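Local coordinates for protein SusD homolog (Bacteroides thetaiotaomicron, PDB 3SGH) that probably binds glycans at the cell surface as a SusD-like outer membrane lipoprotein serving sugar uptake, at residues D264-A269 against L350-F355; I395-G400 against L407-T412; G425-R430 against L489-K494. All coordinates share one frame; numbering follows the deposited sequence.

Contact 1. Residues D264-A269 against L350-F355; sequences DPRRPA and LSFEEF
The CA atoms of Arg266 and Phe352 lie 6.9 Å apart and those of Ala269 and Phe355 6.4 Å apart, where the turn entering helix 267-270 passes the later part of helix 340-354. Arg266 and Phe352 carry most of the contact. The Arg266 chain is bent at chi3 (-71°), which turns one face of the guanidinium to the rim of the Phe352 ring. Phe352 CE1 sits over the centre of the guanidinium, 3.6 Å from Arg266 CZ. The two planes are inclined by 41°, so this is not a flat stack. At the edge of the same group, Arg266 NH1 donates to Ser351 OG in the guanidinium plane at 2.8 Å. Within its own segment the guanidinium grips the Asp264 carboxylate side-on. Arg266 NE bonds to Asp264 OD1 and NH2 to OD2, each on a syn lone pair. The anti lone pair of Asp264 OD1 takes Arg266 N at 2.9 Å. These bonds together fix the rotation of the guanidinium. Its NH2 also bonds to Gln413 on helix 403-417.

Pro265 CG touches Phe352 CE2 at 3.6 Å. Further along, Ala269 CB meets Phe355 CD2 at 3.9 Å. Tyr363 of helix 360-364 also packs on Phe352. The local motif is a type I beta turn from Asp264 to Arg267 with an aspartate capping bond, leading into a short helix docked on a longer one of the mainly helical SusD fold.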
# COMPACT_ATOMS: atom_id res chain seq x y z
N ASP A 264 1.75 12.40 -18.58
CA ASP A 264 2.24 12.70 -17.23
C ASP A 264 3.76 12.76 -17.22
O ASP A 264 4.43 11.78 -17.56
CB ASP A 264 1.73 11.63 -16.25
CG ASP A 264 1.81 12.06 -14.80
OD1 ASP A 264 2.90 12.50 -14.32
OD2 ASP A 264 0.77 11.94 -14.09
N PRO A 265 4.30 13.90 -16.79
CA PRO A 265 5.75 14.03 -16.81
C PRO A 265 6.49 13.17 -15.81
O PRO A 265 7.71 13.08 -15.88
CB PRO A 265 6.00 15.51 -16.50
CG PRO A 265 4.73 16.13 -16.21
CD PRO A 265 3.62 15.15 -16.41
N ARG A 266 5.77 12.55 -14.89
CA ARG A 266 6.41 11.58 -14.01
C ARG A 266 6.74 10.26 -14.68
O ARG A 266 7.45 9.46 -14.08
CB ARG A 266 5.55 11.35 -12.77
CG ARG A 266 5.55 12.58 -11.87
CD ARG A 266 4.45 12.44 -10.79
NE ARG A 266 3.15 12.59 -11.42
CZ ARG A 266 2.03 12.83 -10.76
NH1 ARG A 266 2.01 12.89 -9.42
NH2 ARG A 266 0.92 13.02 -11.45
N ARG A 267 6.22 9.99 -15.88
CA ARG A 267 6.48 8.72 -16.55
C ARG A 267 7.96 8.29 -16.57
O ARG A 267 8.27 7.17 -16.14
CB ARG A 267 5.85 8.66 -17.93
CG ARG A 267 4.29 8.52 -17.90
CD ARG A 267 3.70 8.63 -19.30
NE ARG A 267 3.97 9.95 -19.86
CZ ARG A 267 3.73 10.31 -21.10
NH1 ARG A 267 3.23 9.43 -21.97
NH2 ARG A 267 4.03 11.54 -21.50
N PRO A 268 8.89 9.17 -17.03
CA PRO A 268 10.30 8.78 -17.06
C PRO A 268 10.94 8.57 -15.70
O PRO A 268 12.00 7.90 -15.61
CB PRO A 268 10.99 9.93 -17.80
CG PRO A 268 10.06 11.07 -17.72
CD PRO A 268 8.67 10.43 -17.74
N ALA A 269 10.30 9.09 -14.63
CA ALA A 269 10.78 8.85 -13.26
C ALA A 269 10.24 7.53 -12.67
O ALA A 269 10.75 7.02 -11.67
CB ALA A 269 10.42 10.01 -12.41
N LEU A 350 4.05 18.04 -4.36
CA LEU A 350 4.96 17.22 -3.56
C LEU A 350 5.42 15.98 -4.31
O LEU A 350 6.55 15.54 -4.18
CB LEU A 350 4.31 16.77 -2.24
CG LEU A 350 4.29 17.85 -1.16
CD1 LEU A 350 3.52 17.24 -0.03
CD2 LEU A 350 5.71 18.23 -0.76
N SER A 351 4.51 15.39 -5.07
CA SER A 351 4.79 14.17 -5.82
C SER A 351 5.80 14.45 -6.91
O SER A 351 6.76 13.69 -7.10
CB SER A 351 3.49 13.69 -6.45
OG SER A 351 3.72 12.57 -7.27
N PHE A 352 5.58 15.53 -7.65
CA PHE A 352 6.55 15.95 -8.64
C PHE A 352 7.89 16.23 -7.99
O PHE A 352 8.91 15.72 -8.44
CB PHE A 352 6.11 17.22 -9.37
CG PHE A 352 5.17 16.98 -10.54
CD1 PHE A 352 3.96 16.31 -10.39
CD2 PHE A 352 5.48 17.45 -11.79
CE1 PHE A 352 3.10 16.14 -11.49
CE2 PHE A 352 4.59 17.30 -12.85
CZ PHE A 352 3.43 16.64 -12.70
N GLU A 353 7.87 17.01 -6.90
CA GLU A 353 9.08 17.34 -6.20
C GLU A 353 9.83 16.10 -5.70
O GLU A 353 11.05 16.01 -5.83
CB GLU A 353 8.80 18.29 -5.02
CG GLU A 353 10.10 18.82 -4.42
CD GLU A 353 9.87 19.77 -3.26
OE1 GLU A 353 8.69 19.93 -2.85
OE2 GLU A 353 10.89 20.31 -2.76
N GLU A 354 9.11 15.16 -5.10
CA GLU A 354 9.69 13.94 -4.58
C GLU A 354 10.54 13.22 -5.63
O GLU A 354 11.59 12.64 -5.30
CB GLU A 354 8.57 13.00 -4.15
CG GLU A 354 8.99 11.75 -3.42
CD GLU A 354 9.40 12.04 -1.98
OE1 GLU A 354 8.69 12.83 -1.30
OE2 GLU A 354 10.39 11.45 -1.52
N PHE A 355 10.04 13.20 -6.87
CA PHE A 355 10.70 12.50 -7.97
C PHE A 355 11.55 13.41 -8.85
O PHE A 355 12.06 12.94 -9.86
CB PHE A 355 9.66 11.77 -8.80
CG PHE A 355 9.24 10.45 -8.20
CD1 PHE A 355 8.27 10.40 -7.20
CD2 PHE A 355 9.86 9.28 -8.58
CE1 PHE A 355 7.91 9.19 -6.63
CE2 PHE A 355 9.50 8.05 -8.00
CZ PHE A 355 8.53 8.01 -7.01

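Contact 2. Residues I395-G400 against L407-T412; sequences IKWEDG and LERVLT
Arg409 CG is anti to the backbone N (chi1 -178°) and the chain bends at chi3 (-74°), which carries the guanidinium from helix 403-417 to loop residues 395-400. Trp397 CG is also anti to its N (chi1 -170°), and the indole reaches back to the helix. Arg409 CD lies 3.7 Å from Trp397 CE3, in an oblique approach. Val410 CG2 meets the edge of the indole, 3.7 Å from Trp397 CZ3. Lys396 O lies over one face of the guanidinium, 3.3 Å from Arg409 NE, but at a poor angle for a bond. Arg409 NE donates instead to Thr394 O. The loop thus folds back on the helix that follows it, within the alpha-alpha superhelix of this SusD-like protein. Tyr344 of helix 340-354 packs on both Trp397 and Arg409. A water accepts from Glu398 N at 3.1 Å and from Arg409 NH1 at 3.0 Å. It sits over the centre of the indole. A leucine in place of Arg409 would probably leave Thr394 O without this donor, take one of the water's two donors and leave the loop less firmly tied to the helix. Glu398 OE1 makes a long salt bridge to Arg409 NH2 at 3.6 Å, doubtful because Glu398 has two conformers.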
# COMPACT_ATOMS: atom_id res chain seq x y z
N ILE A 395 -7.40 16.43 -14.66
CA ILE A 395 -6.48 16.84 -13.60
C ILE A 395 -6.84 18.13 -12.87
O ILE A 395 -6.86 18.17 -11.63
CB ILE A 395 -5.06 17.03 -14.17
CG1 ILE A 395 -4.54 15.72 -14.83
CG2 ILE A 395 -4.06 17.55 -13.06
CD1 ILE A 395 -3.50 15.97 -15.92
N LYS A 396 -7.12 19.19 -13.64
CA LYS A 396 -7.40 20.50 -13.04
C LYS A 396 -8.55 20.43 -12.06
O LYS A 396 -9.61 19.87 -12.36
CB LYS A 396 -7.75 21.55 -14.12
CG LYS A 396 -8.00 22.98 -13.60
CD LYS A 396 -9.15 23.64 -14.37
CE LYS A 396 -9.06 25.17 -14.41
NZ LYS A 396 -8.81 25.80 -13.07
N TRP A 397 -8.34 21.00 -10.89
CA TRP A 397 -9.36 21.07 -9.86
C TRP A 397 -10.54 21.91 -10.33
O TRP A 397 -10.36 22.99 -10.92
CB TRP A 397 -8.82 21.66 -8.57
CG TRP A 397 -9.82 21.51 -7.48
CD1 TRP A 397 -10.72 22.44 -7.06
CD2 TRP A 397 -10.06 20.33 -6.72
NE1 TRP A 397 -11.50 21.91 -6.06
CE2 TRP A 397 -11.11 20.61 -5.84
CE3 TRP A 397 -9.48 19.07 -6.68
CZ2 TRP A 397 -11.59 19.68 -4.96
CZ3 TRP A 397 -9.95 18.15 -5.81
CH2 TRP A 397 -10.99 18.45 -4.96
N GLU A 398 -11.73 21.37 -10.09
CA GLU A 398 -12.98 22.02 -10.44
C GLU A 398 -13.83 22.20 -9.17
O GLU A 398 -14.33 21.22 -8.63
CB GLU A 398 -13.72 21.18 -11.46
CG GLU A 398 -12.87 20.83 -12.69
CD GLU A 398 -13.66 20.21 -13.81
OE1 GLU A 398 -14.37 19.23 -13.55
OE2 GLU A 398 -13.53 20.70 -14.97
N ASP A 399 -14.00 23.44 -8.71
CA ASP A 399 -14.73 23.73 -7.48
C ASP A 399 -16.21 23.32 -7.56
O ASP A 399 -16.83 22.98 -6.56
CB ASP A 399 -14.63 25.23 -7.14
CG ASP A 399 -13.35 25.61 -6.34
OD1 ASP A 399 -12.67 24.73 -5.74
OD2 ASP A 399 -13.05 26.84 -6.27
N GLY A 400 -16.74 23.30 -8.77
CA GLY A 400 -18.14 22.98 -9.01
C GLY A 400 -18.42 21.52 -9.33
O GLY A 400 -19.57 21.15 -9.48
N LEU A 407 -13.91 13.36 -5.36
CA LEU A 407 -13.26 12.24 -4.68
C LEU A 407 -12.38 11.45 -5.64
O LEU A 407 -11.23 11.11 -5.31
CB LEU A 407 -14.30 11.36 -4.02
CG LEU A 407 -13.76 10.22 -3.15
CD1 LEU A 407 -12.87 10.74 -2.05
CD2 LEU A 407 -14.92 9.33 -2.59
N GLU A 408 -12.91 11.16 -6.84
CA GLU A 408 -12.15 10.38 -7.81
C GLU A 408 -10.89 11.14 -8.23
O GLU A 408 -9.82 10.54 -8.39
CB GLU A 408 -12.99 10.04 -9.04
CG GLU A 408 -12.21 9.18 -10.04
CD GLU A 408 -12.97 8.69 -11.24
OE1 GLU A 408 -14.14 9.10 -11.46
OE2 GLU A 408 -12.37 7.83 -11.96
N ARG A 409 -11.01 12.45 -8.36
CA ARG A 409 -9.88 13.29 -8.69
C ARG A 409 -8.79 13.20 -7.62
O ARG A 409 -7.61 12.93 -7.93
CB ARG A 409 -10.34 14.74 -8.85
CG ARG A 409 -9.23 15.69 -9.23
CD ARG A 409 -9.77 17.01 -9.75
NE ARG A 409 -10.32 16.86 -11.09
CZ ARG A 409 -11.60 16.96 -11.47
NH1 ARG A 409 -12.57 17.31 -10.62
NH2 ARG A 409 -11.90 16.77 -12.74
N VAL A 410 -9.18 13.42 -6.36
CA VAL A 410 -8.24 13.27 -5.24
C VAL A 410 -7.55 11.88 -5.23
O VAL A 410 -6.33 11.76 -5.16
CB VAL A 410 -8.91 13.62 -3.92
CG1 VAL A 410 -8.11 13.18 -2.69
CG2 VAL A 410 -9.24 15.14 -3.87
N LEU A 411 -8.36 10.82 -5.22
CA LEU A 411 -7.82 9.48 -5.11
C LEU A 411 -7.04 8.99 -6.32
O LEU A 411 -6.10 8.20 -6.18
CB LEU A 411 -8.93 8.49 -4.74
CG LEU A 411 -9.54 8.82 -3.40
CD1 LEU A 411 -10.58 7.75 -3.05
CD2 LEU A 411 -8.47 8.93 -2.33
N THR A 412 -7.39 9.46 -7.51
CA THR A 412 -6.57 9.15 -8.70
C THR A 412 -5.17 9.77 -8.63
O THR A 412 -4.16 9.07 -8.89
CB THR A 412 -7.31 9.55 -10.00
OG1 THR A 412 -8.56 8.86 -10.04
CG2 THR A 412 -6.48 9.16 -11.26
O HOH W 1 -12.55 19.04 -8.22

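Contact 3. Residues G425-R430 against L489-K494; sequences GWADFR and LWWAMK
Arg430 on helix 424-432 meets Leu489, Trp491, Ala492 and Met493 of a segment near the C-terminus. That segment opens with a type I beta turn from Leu489 to Ala492. Here the turn packs on a helix of the alpha-alpha superhelix. One backbone bond joins the two, from Met493 N to Arg430 O at 2.9 Å. Met493 is a selenomethionine, and its CB also rests on Arg430 O.

The Arg430 chain is bent at chi3 (-72°), and its guanidinium is held between two indoles. Trp491 comes to one face with its rim. CH2 of Trp491 stands over the guanidinium centre, 3.6 Å from Arg430 CZ, and the two planes are 75° apart. Trp426 covers the opposite face, with its CE2 offset toward the rim. Arg430 NE donates to Trp426 O at 3.3 Å, from well above the carbonyl plane. Two backbone carbonyls from other parts of the chain hold the remaining nitrogens. NH1 bonds to Arg455 O and NH2 to Ser118 O. Three carbonyl oxygens thus accept from the buried guanidinium, which probably offsets its charge and leaves it little room to turn. Leu489 CD1 packs on Arg430 NH1 at 3.5 Å.

Trp491 CG lies between the backbone N and the carbonyl carbon (chi1 52°). In this rotamer one face of the indole lies against Leu489 CB and Ala492 CB, while its six-membered ring reaches the helix. There Trp491 CZ3 is 3.4 Å from Ala427 O, which lies at the ring edge, and Trp491 CH2 is 4.1 Å from Ala427 CB. Lys494 curls back over the turn. Its NZ forms a salt bridge with the C-terminal carboxylate of Tyr499. The same NZ bonds to Leu489 O, and to Ala492 O at 2.8 Å in the carbonyl plane.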
# COMPACT_ATOMS: atom_id res chain seq x y z
N GLY A 425 -3.64 1.55 -3.76
CA GLY A 425 -4.65 1.43 -4.80
C GLY A 425 -5.77 0.45 -4.46
O GLY A 425 -6.95 0.77 -4.59
N TRP A 426 -5.38 -0.75 -4.02
CA TRP A 426 -6.35 -1.81 -3.75
C TRP A 426 -7.22 -1.42 -2.56
O TRP A 426 -8.42 -1.69 -2.56
CB TRP A 426 -5.62 -3.10 -3.48
CG TRP A 426 -6.54 -4.26 -3.37
CD1 TRP A 426 -7.75 -4.41 -3.97
CD2 TRP A 426 -6.26 -5.48 -2.69
NE1 TRP A 426 -8.27 -5.61 -3.66
CE2 TRP A 426 -7.38 -6.30 -2.87
CE3 TRP A 426 -5.20 -5.93 -1.92
CZ2 TRP A 426 -7.48 -7.57 -2.30
CZ3 TRP A 426 -5.27 -7.21 -1.38
CH2 TRP A 426 -6.41 -8.02 -1.59
N ALA A 427 -6.61 -0.80 -1.56
CA ALA A 427 -7.35 -0.38 -0.38
C ALA A 427 -8.36 0.72 -0.71
O ALA A 427 -9.55 0.60 -0.36
CB ALA A 427 -6.42 0.06 0.73
N ASP A 428 -7.92 1.77 -1.40
CA ASP A 428 -8.83 2.87 -1.79
C ASP A 428 -9.91 2.37 -2.75
O ASP A 428 -11.09 2.77 -2.65
CB ASP A 428 -8.07 4.09 -2.39
CG ASP A 428 -7.35 4.94 -1.31
OD1 ASP A 428 -7.49 4.65 -0.09
OD2 ASP A 428 -6.67 5.93 -1.70
N PHE A 429 -9.57 1.46 -3.65
CA PHE A 429 -10.59 0.93 -4.55
C PHE A 429 -11.67 0.12 -3.74
O PHE A 429 -12.87 0.27 -3.96
CB PHE A 429 -9.99 0.09 -5.66
CG PHE A 429 -11.05 -0.61 -6.50
CD1 PHE A 429 -11.79 0.10 -7.43
CD2 PHE A 429 -11.36 -1.94 -6.28
CE1 PHE A 429 -12.79 -0.51 -8.15
CE2 PHE A 429 -12.36 -2.59 -7.00
CZ PHE A 429 -13.09 -1.85 -7.95
N ARG A 430 -11.22 -0.73 -2.82
CA ARG A 430 -12.15 -1.54 -2.04
C ARG A 430 -13.01 -0.64 -1.16
O ARG A 430 -14.17 -0.94 -0.89
CB ARG A 430 -11.40 -2.57 -1.18
CG ARG A 430 -10.91 -3.74 -1.99
CD ARG A 430 -10.20 -4.80 -1.10
NE ARG A 430 -8.92 -4.32 -0.65
CZ ARG A 430 -8.25 -4.78 0.41
NH1 ARG A 430 -8.73 -5.80 1.08
NH2 ARG A 430 -7.11 -4.20 0.79
N LEU A 489 -13.88 -7.10 3.72
CA LEU A 489 -13.40 -6.62 5.00
C LEU A 489 -14.34 -5.58 5.64
O LEU A 489 -15.17 -4.96 4.98
CB LEU A 489 -11.99 -6.09 4.83
CG LEU A 489 -10.99 -7.14 4.36
CD1 LEU A 489 -9.56 -6.59 4.37
CD2 LEU A 489 -11.05 -8.43 5.23
N TRP A 490 -14.11 -5.34 6.93
CA TRP A 490 -15.04 -4.59 7.77
C TRP A 490 -15.19 -3.13 7.27
O TRP A 490 -16.28 -2.54 7.29
CB TRP A 490 -14.50 -4.64 9.20
CG TRP A 490 -15.11 -3.75 10.19
CD1 TRP A 490 -16.36 -3.87 10.76
CD2 TRP A 490 -14.47 -2.67 10.87
NE1 TRP A 490 -16.53 -2.89 11.72
CE2 TRP A 490 -15.39 -2.14 11.78
CE3 TRP A 490 -13.21 -2.09 10.78
CZ2 TRP A 490 -15.09 -1.03 12.60
CZ3 TRP A 490 -12.92 -0.99 11.59
CH2 TRP A 490 -13.85 -0.48 12.47
N TRP A 491 -14.07 -2.59 6.82
CA TRP A 491 -13.97 -1.21 6.35
C TRP A 491 -14.23 -1.06 4.86
O TRP A 491 -14.35 0.07 4.39
CB TRP A 491 -12.59 -0.62 6.66
CG TRP A 491 -11.44 -1.50 6.18
CD1 TRP A 491 -10.77 -2.42 6.90
CD2 TRP A 491 -10.86 -1.53 4.84
NE1 TRP A 491 -9.79 -3.02 6.11
CE2 TRP A 491 -9.82 -2.48 4.86
CE3 TRP A 491 -11.09 -0.81 3.67
CZ2 TRP A 491 -9.06 -2.78 3.74
CZ3 TRP A 491 -10.32 -1.09 2.54
CH2 TRP A 491 -9.33 -2.07 2.58
N ALA A 492 -14.35 -2.17 4.12
CA ALA A 492 -14.50 -2.09 2.65
C ALA A 492 -15.94 -1.78 2.31
O ALA A 492 -16.85 -2.12 3.07
CB ALA A 492 -14.10 -3.42 1.99
N MSE A 493 -16.16 -1.18 1.14
CA MSE A 493 -17.51 -0.96 0.64
C MSE A 493 -18.11 -2.32 0.26
O MSE A 493 -17.45 -3.15 -0.34
CB MSE A 493 -17.47 -0.06 -0.60
CG MSE A 493 -18.85 0.20 -1.13
SE MSE A 493 -18.81 1.64 -2.44
CE MSE A 493 -17.25 1.21 -3.49
N LYS A 494 -19.34 -2.57 0.69
CA LYS A 494 -19.99 -3.84 0.43
C LYS A 494 -20.72 -3.77 -0.89
O LYS A 494 -20.82 -2.70 -1.48
CB LYS A 494 -20.97 -4.17 1.57
CG LYS A 494 -20.36 -4.16 2.97
CD LYS A 494 -19.11 -5.00 3.09
CE LYS A 494 -18.63 -5.10 4.52
NZ LYS A 494 -18.00 -3.80 4.99

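Overall arrangement
The three contacts follow one another along the chain. The centres of contacts 1 and 2 are about 18 Å apart, and their nearest atoms about 6 Å. Helix 340-354 serves both, since it carries Ser351 and Phe352 of contact 1 and Tyr344 beside contact 2. Helix 403-417 likewise holds one side of contact 2 and supplies Gln413 to Arg266. Contacts 2 and 3 have centres about 20 Å apart and touch directly, with Leu411 CD2 3.5 Å from Asp428 OD2. Their helices, 403-417 and 424-432, are consecutive. Contacts 1 and 3 are separate, with centres about 27 Å apart. Contact 3 is nearest the middle of the chain, about 12 Å from its centre.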